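Local atomic coordinates of membrane-bound protease PH1510 (Pyrococcus horikoshii, PDB entry 6M4B), a protein that cuts substrate proteins preferentially near hydrophobic or aromatic residues, acting as a membrane-bound serine protease able to degrade casein and a stomatin homolog in vitro. Residues 20-23 / 24-27; 134-137 / 138-141; 170-174 / 175-179. The protein carries 1 engineered substitution. All blocks are in the same frame, centred on the assembly; numbering follows the deposited sequence.

Contact 1 of 3, residues 20-23 / 24-27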
loop_
_atom_site.group_PDB
_atom_site.type_symbol
_atom_site.label_atom_id
_atom_site.label_comp_id
_atom_site.label_asym_id
_atom_site.label_seq_id
_atom_site.Cartn_x
_atom_site.Cartn_y
_atom_site.Cartn_z
ATOM N N THR A 20 2.362 17.133 3.133
ATOM C CA THR A 20 3.792 17.066 3.412
ATOM C C THR A 20 3.952 15.992 4.463
ATOM O O THR A 20 2.937 15.495 4.981
ATOM C CB THR A 20 4.326 18.402 3.976
ATOM O OG1 THR A 20 3.815 18.600 5.293
ATOM C CG2 THR A 20 3.927 19.576 3.104
ATOM N N SER A 21 5.194 15.698 4.848
ATOM C CA SER A 21 5.496 14.776 5.982
ATOM C C SER A 21 4.818 15.221 7.266
ATOM O O SER A 21 4.496 14.400 8.117
ATOM C CB SER A 21 7.008 14.730 6.309
ATOM O OG SER A 21 7.792 15.173 5.230
ATOM N N TYR A 22 4.706 16.532 7.445
ATOM C CA TYR A 22 4.064 17.077 8.618
ATOM C C TYR A 22 2.575 16.717 8.586
ATOM O O TYR A 22 2.021 16.323 9.616
ATOM C CB TYR A 22 4.319 18.604 8.730
ATOM C CG TYR A 22 3.630 19.215 9.926
ATOM C CD1 TYR A 22 3.973 18.830 11.246
ATOM C CD2 TYR A 22 2.596 20.146 9.755
ATOM C CE1 TYR A 22 3.307 19.370 12.354
ATOM C CE2 TYR A 22 1.934 20.696 10.853
ATOM C CZ TYR A 22 2.289 20.309 12.142
ATOM O OH TYR A 22 1.594 20.873 13.191
ATOM N N THR A 23 1.939 16.803 7.410
ATOM C CA THR A 23 0.551 16.271 7.225
ATOM C C THR A 23 0.434 14.809 7.629
ATOM O O THR A 23 -0.473 14.450 8.362
ATOM C CB THR A 23 0.055 16.397 5.792
ATOM O OG1 THR A 23 0.534 17.619 5.221
ATOM C CG2 THR A 23 -1.458 16.368 5.749
ATOM N N TYR A 24 1.413 13.984 7.291
ATOM C CA TYR A 24 1.419 12.634 7.870
ATOM C C TYR A 24 1.278 12.700 9.375
ATOM O O TYR A 24 0.396 12.056 9.913
ATOM C CB TYR A 24 2.634 11.740 7.484
ATOM C CG TYR A 24 2.608 10.425 8.246
ATOM C CD1 TYR A 24 1.775 9.384 7.867
ATOM C CD2 TYR A 24 3.377 10.245 9.406
ATOM C CE1 TYR A 24 1.725 8.186 8.605
ATOM C CE2 TYR A 24 3.336 9.058 10.141
ATOM C CZ TYR A 24 2.513 8.026 9.741
ATOM O OH TYR A 24 2.473 6.849 10.499
ATOM N N ASP A 25 2.159 13.448 10.063
ATOM C CA ASP A 25 2.159 13.499 11.571
ATOM C C ASP A 25 0.795 13.967 12.124
ATOM O O ASP A 25 0.330 13.438 13.133
ATOM C CB ASP A 25 3.251 14.419 12.157
ATOM C CG ASP A 25 4.653 13.957 11.861
ATOM O OD1 ASP A 25 4.941 12.747 11.841
ATOM O OD2 ASP A 25 5.498 14.839 11.664
ATOM N N GLN A 26 0.155 14.904 11.423
ATOM C CA GLN A 26 -1.196 15.347 11.778
ATOM C C GLN A 26 -2.214 14.179 11.728
ATOM O O GLN A 26 -2.853 13.909 12.733
ATOM C CB GLN A 26 -1.662 16.479 10.893
ATOM C CG GLN A 26 -0.814 17.746 10.992
ATOM C CD GLN A 26 -1.341 18.830 10.075
ATOM O OE1 GLN A 26 -0.817 19.054 8.976
ATOM N NE2 GLN A 26 -2.446 19.449 10.478
ATOM N N PHE A 27 -2.316 13.469 10.591
ATOM C CA PHE A 27 -3.166 12.256 10.490
ATOM C C PHE A 27 -2.773 11.241 11.518
ATOM O O PHE A 27 -3.643 10.603 12.138
ATOM C CB PHE A 27 -3.069 11.567 9.106
ATOM C CG PHE A 27 -3.920 12.180 8.028
ATOM C CD1 PHE A 27 -5.178 11.684 7.762
ATOM C CD2 PHE A 27 -3.451 13.193 7.237
ATOM C CE1 PHE A 27 -5.952 12.196 6.731
ATOM C CE2 PHE A 27 -4.226 13.724 6.208
ATOM C CZ PHE A 27 -5.477 13.210 5.951
#

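Contact 2 of 3, residues 134-137 / 138-141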
loop_
_atom_site.group_PDB
_atom_site.type_symbol
_atom_site.label_atom_id
_atom_site.label_comp_id
_atom_site.label_asym_id
_atom_site.label_seq_id
_atom_site.Cartn_x
_atom_site.Cartn_y
_atom_site.Cartn_z
ATOM N N LYS A 134 -5.936 2.664 -8.923
ATOM C CA LYS A 134 -6.905 1.640 -9.253
ATOM C C LYS A 134 -7.062 0.600 -8.156
ATOM O O LYS A 134 -8.166 0.131 -7.885
ATOM C CB LYS A 134 -6.573 0.966 -10.569
ATOM C CG LYS A 134 -6.951 1.794 -11.783
ATOM C CD LYS A 134 -6.529 1.137 -13.082
ATOM C CE LYS A 134 -7.310 -0.131 -13.420
ATOM N NZ LYS A 134 -8.081 0.004 -14.669
ATOM N N SER A 135 -5.971 0.277 -7.496
ATOM C CA SER A 135 -5.995 -0.633 -6.412
ATOM C C SER A 135 -6.782 -0.059 -5.220
ATOM O O SER A 135 -7.517 -0.805 -4.618
ATOM C CB SER A 135 -4.582 -0.997 -5.970
ATOM O OG SER A 135 -3.914 0.019 -5.238
ATOM N N LEU A 136 -6.609 1.235 -4.895
ATOM C CA LEU A 136 -7.373 1.848 -3.827
ATOM C C LEU A 136 -8.879 1.812 -4.171
ATOM O O LEU A 136 -9.677 1.435 -3.328
ATOM C CB LEU A 136 -6.904 3.272 -3.536
ATOM C CG LEU A 136 -5.421 3.456 -3.163
ATOM C CD1 LEU A 136 -5.183 4.911 -2.881
ATOM C CD2 LEU A 136 -5.092 2.604 -1.953
ATOM N N ALA A 137 -9.229 2.077 -5.430
ATOM C CA ALA A 137 -10.592 1.935 -5.865
ATOM C C ALA A 137 -11.126 0.507 -5.755
ATOM O O ALA A 137 -12.203 0.299 -5.212
ATOM C CB ALA A 137 -10.777 2.468 -7.290
ATOM N N GLN A 138 -10.374 -0.471 -6.252
ATOM C CA GLN A 138 -10.825 -1.865 -6.243
ATOM C C GLN A 138 -10.924 -2.380 -4.835
ATOM O O GLN A 138 -11.834 -3.100 -4.528
ATOM C CB GLN A 138 -9.918 -2.802 -7.058
ATOM C CG GLN A 138 -9.710 -2.347 -8.483
ATOM C CD GLN A 138 -10.631 -3.015 -9.451
ATOM O OE1 GLN A 138 -11.673 -3.587 -9.055
ATOM N NE2 GLN A 138 -10.273 -2.936 -10.754
ATOM N N GLU A 139 -9.964 -2.035 -3.994
ATOM C CA GLU A 139 -9.986 -2.454 -2.610
ATOM C C GLU A 139 -11.242 -1.941 -1.856
ATOM O O GLU A 139 -11.688 -2.583 -0.928
ATOM C CB GLU A 139 -8.736 -1.942 -1.879
ATOM C CG GLU A 139 -7.502 -2.759 -2.223
ATOM C CD GLU A 139 -6.184 -2.053 -1.934
ATOM O OE1 GLU A 139 -6.194 -0.973 -1.281
ATOM O OE2 GLU A 139 -5.134 -2.585 -2.386
ATOM N N SER A 140 -11.734 -0.767 -2.222
ATOM C CA SER A 140 -12.881 -0.173 -1.577
ATOM C C SER A 140 -14.191 -0.289 -2.360
ATOM O O SER A 140 -15.165 0.370 -2.007
ATOM C CB SER A 140 -12.567 1.295 -1.317
ATOM O OG SER A 140 -12.303 2.001 -2.508
ATOM N N GLY A 141 -14.235 -1.108 -3.426
ATOM C CA GLY A 141 -15.470 -1.248 -4.203
ATOM C C GLY A 141 -15.860 0.020 -4.950
ATOM O O GLY A 141 -16.952 0.137 -5.389
HETATM O O HOH W 1 -2.535 -0.917 -2.843
#

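Contact 3 of 3, residues 170-174 / 175-179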
loop_
_atom_site.group_PDB
_atom_site.type_symbol
_atom_site.label_atom_id
_atom_site.label_comp_id
_atom_site.label_asym_id
_atom_site.label_seq_id
_atom_site.Cartn_x
_atom_site.Cartn_y
_atom_site.Cartn_z
ATOM N N VAL A 170 -21.224 9.601 0.094
ATOM C CA VAL A 170 -22.117 10.548 0.699
ATOM C C VAL A 170 -21.873 11.954 0.187
ATOM O O VAL A 170 -20.749 12.436 0.136
ATOM C CB VAL A 170 -21.947 10.524 2.266
ATOM C CG1 VAL A 170 -22.774 11.600 2.927
ATOM C CG2 VAL A 170 -22.295 9.127 2.849
ATOM N N VAL A 171 -22.955 12.614 -0.198
ATOM C CA VAL A 171 -22.964 14.102 -0.307
ATOM C C VAL A 171 -23.671 14.706 0.924
ATOM O O VAL A 171 -24.854 14.387 1.181
ATOM C CB VAL A 171 -23.709 14.561 -1.575
ATOM C CG1 VAL A 171 -23.633 16.086 -1.706
ATOM C CG2 VAL A 171 -23.122 13.862 -2.784
ATOM N N ALA A 172 -22.966 15.575 1.638
ATOM C CA ALA A 172 -23.456 16.147 2.902
ATOM C C ALA A 172 -23.003 17.582 3.153
ATOM O O ALA A 172 -21.792 17.887 3.134
ATOM C CB ALA A 172 -22.988 15.286 4.079
ATOM N N ARG A 173 -24.000 18.411 3.504
ATOM C CA ARG A 173 -23.855 19.849 3.752
ATOM C C ARG A 173 -23.107 20.145 5.026
ATOM O O ARG A 173 -22.475 21.163 5.105
ATOM C CB ARG A 173 -25.226 20.486 3.927
ATOM C CG ARG A 173 -26.202 20.306 2.769
ATOM C CD ARG A 173 -27.525 21.022 3.040
ATOM N NE ARG A 173 -28.027 20.937 4.424
ATOM C CZ ARG A 173 -28.989 20.120 4.845
ATOM N NH1 ARG A 173 -29.347 20.149 6.144
ATOM N NH2 ARG A 173 -29.577 19.255 3.998
ATOM N N ASP A 174 -23.209 19.259 6.025
ATOM C CA ASP A 174 -22.508 19.440 7.293
ATOM C C ASP A 174 -22.342 18.129 8.031
ATOM O O ASP A 174 -22.765 17.084 7.540
ATOM C CB ASP A 174 -23.249 20.456 8.213
ATOM C CG ASP A 174 -24.731 20.109 8.409
ATOM O OD1 ASP A 174 -25.102 18.910 8.424
ATOM O OD2 ASP A 174 -25.534 21.056 8.534
ATOM N N ILE A 175 -21.638 18.209 9.155
ATOM C CA ILE A 175 -21.348 17.069 9.956
ATOM C C ILE A 175 -22.617 16.299 10.294
ATOM O O ILE A 175 -22.665 15.089 10.179
ATOM C CB ILE A 175 -20.535 17.438 11.208
ATOM C CG1 ILE A 175 -19.083 17.856 10.859
ATOM C CG2 ILE A 175 -20.460 16.246 12.144
ATOM C CD1 ILE A 175 -18.238 16.776 10.173
ATOM N N ASN A 176 -23.649 16.997 10.691
ATOM C CA ASN A 176 -24.899 16.345 11.078
ATOM C C ASN A 176 -25.572 15.566 9.904
ATOM O O ASN A 176 -26.025 14.425 10.083
ATOM C CB ASN A 176 -25.828 17.422 11.645
ATOM C CG ASN A 176 -26.950 16.860 12.514
ATOM O OD1 ASN A 176 -26.857 16.786 13.779
ATOM N ND2 ASN A 176 -28.033 16.473 11.845
ATOM N N GLU A 177 -25.615 16.165 8.704
ATOM C CA GLU A 177 -26.136 15.442 7.535
ATOM C C GLU A 177 -25.188 14.252 7.184
ATOM O O GLU A 177 -25.656 13.194 6.807
ATOM C CB GLU A 177 -26.410 16.374 6.332
ATOM C CG GLU A 177 -27.346 15.708 5.327
ATOM C CD GLU A 177 -27.702 16.531 4.051
ATOM O OE1 GLU A 177 -26.859 17.195 3.401
ATOM O OE2 GLU A 177 -28.875 16.434 3.636
ATOM N N LEU A 178 -23.874 14.415 7.359
ATOM C CA LEU A 178 -22.909 13.317 7.088
ATOM C C LEU A 178 -23.194 12.092 7.992
ATOM O O LEU A 178 -23.433 10.963 7.489
ATOM C CB LEU A 178 -21.452 13.802 7.218
ATOM C CG LEU A 178 -20.288 12.816 6.943
ATOM C CD1 LEU A 178 -18.996 13.562 6.738
ATOM C CD2 LEU A 178 -20.067 11.861 8.108
ATOM N N LEU A 179 -23.315 12.371 9.284
ATOM C CA LEU A 179 -23.725 11.371 10.290
ATOM C C LEU A 179 -25.024 10.707 9.956
ATOM O O LEU A 179 -25.100 9.482 9.935
ATOM C CB LEU A 179 -23.798 11.976 11.686
ATOM C CG LEU A 179 -22.428 12.450 12.227
ATOM C CD1 LEU A 179 -22.642 13.241 13.533
ATOM C CD2 LEU A 179 -21.429 11.324 12.441
#

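Contact 1 of 3, residues 20-23 / 24-27
Tyr-22 O accepts the amide of Gln-26 N at 3.0 Å, the shortest of the four backbone hydrogen bonds that start helix 21-36, the helix of the beta-alpha-beta unit 9-16, 21-36, 41-47. Their side chains meet too. Tyr-22 has CG anti to its backbone N (chi1 178°), which swings the ring to where Gln-26 CG lies over one of its faces, 4.3 Å from the ring centroid, a CH-pi contact. The amide of Gln-26 is turned only 24° from the ring plane, with OE1 standing above that plane, 3.7 Å from Tyr-22 CD2.

A capping box opens the helix. Thr-23 OG1 takes Thr-20 N at 2.8 Å and has a weak hydrogen bond with Gln-18 O, while Thr-20 OG1, the N-cap acceptor, is met weakly by the amides of Tyr-22 and Thr-23. Threonine suits both places: its hydroxyl serves the cap, and Thr-23 CG2 turns inward, 3.9 Å from Phe-27 CE2. Thr-23 and Phe-27 lie side by side, packing on Ile-15 and Ile-59.

The first-turn amides are thus partly served by side chains, giving a polar cap, an apolar face against strand 9-16 and helix 53-64, and an outer aromatic-amide pair.

Contact 2 of 3, residues 134-137 / 138-141
Residues 134-137 and 138-139 form the last turns of helix 123-139, and the chain leaves helical geometry at Ser-140. Gln-138 N bonds to Lys-134 O and Glu-139 N to Ser-135 O, both at 2.8 Å; the next bond, Ser-140 N to Leu-136 O, lengthens to 3.2 Å as the turn opens. A Schellman motif ends the helix. Gly-141, at a positive phi of 67°, reaches back weakly from its N to Gln-138 O, and Arg-142 N closes back to Ala-137 O. Glycine takes up this positive phi readily.

Ser-140 folds its hydroxyl back over the helix end: with chi1 at 60°, OG sits 2.8 Å from Leu-136 O and 3.2 Å from Ala-137 O, two acceptors for one proton. Glu-139 packs CB, CG and CD against Ser-135 O, and its OE1 comes 3.8 Å from Leu-136 CD2. A water joins the side chains of Ser-135 and Glu-139, donating to Ser-135 OG at 2.9 Å and to Glu-139 OE2 at 3.1 Å. Ser-135 OG is also hydrogen-bonded to Tyr-132 O, one turn back. On another side Leu-136 carries its branched end to Tyr-87, Leu-90 and Val-60, where an apolar residue belongs, and the small Ala-137 lets helix 144-152 come close at Ala-144 and Ala-147. Lys-134 directs NZ to a salt bridge with Glu-148.

Ser-135 packs on Ser-135 of the second subunit, and Glu-139 on Tyr-132 of that subunit, placing this turn at the dimer interface. The water and the Tyr-132 carbonyl together provide the buried Ser-135 hydroxyl with polar partners, while the carboxylate of the buried Glu-139 has the water as a donor, which probably eases the cost of enclosing its charge beside the interface.

Contact 3 of 3, residues 170-174 / 175-179
Ala-172 meets Leu-178 at an N-capped strand-to-helix turn, where 170-171, the outermost strand within this chain of the parallel sheet, gives way to helix 175-182 of this ClpP/crotonase-type domain. At the end of the strand Val-171 O is bonded by Lys-181 NZ, which also makes a long, weak ion pair with Glu-177 OE2 and probably steadies the charge there. Ala-172 turns its methyl to the helix, CB standing 3.8 Å from Leu-178 CB; so small a side chain suits the turn just past the strand, where the helix folds back.

Arg-173 is gripped twice by one carboxylate. Its backbone N donates to Glu-177 OE1 at 3.1 Å; the oxygen uses its anti lone pair, the one turned away from OE2. The NH2 of Arg-173 forms a salt bridge with OE2 of Glu-177 at 2.9 Å. The two side chains cross at about a right angle, and Glu-177 CD lies over one face of the guanidinium, the planes 54° apart. A chi1 near 180° (-162°) sends the extended chain of Glu-177 back to Arg-173.

Asp-174 is the N-cap, its short carboxylate able to bend back over the first turn. While its carbonyl receives Leu-178 N, its side-chain OD1 accepts Glu-177 N at 2.8 Å, a nearly straight bond of 167° that meets the oxygen almost along its C-O axis.

From the N terminus the three contacts come in series, none nested in or crossing another. Each lies within eight to ten residues of continuous chain, and only contact 3 closes a turn between a strand and a helix. Contact 1 starts the helix that joins strands 9-16 and 41-47, close to Arg-52 of the substrate-binding site. Contact 2 ends helix 123-139, whose beginning carries the active-site Lys-124, at the dimer interface. Contact 3 leads from strand 170-171 into helix 175-182, away from the active-site and substrate-binding residues. Centres lie about 23 to 25 Å apart, so the contacts fix separate places in a single domain, the N-terminal protease domain of the longer membrane protein.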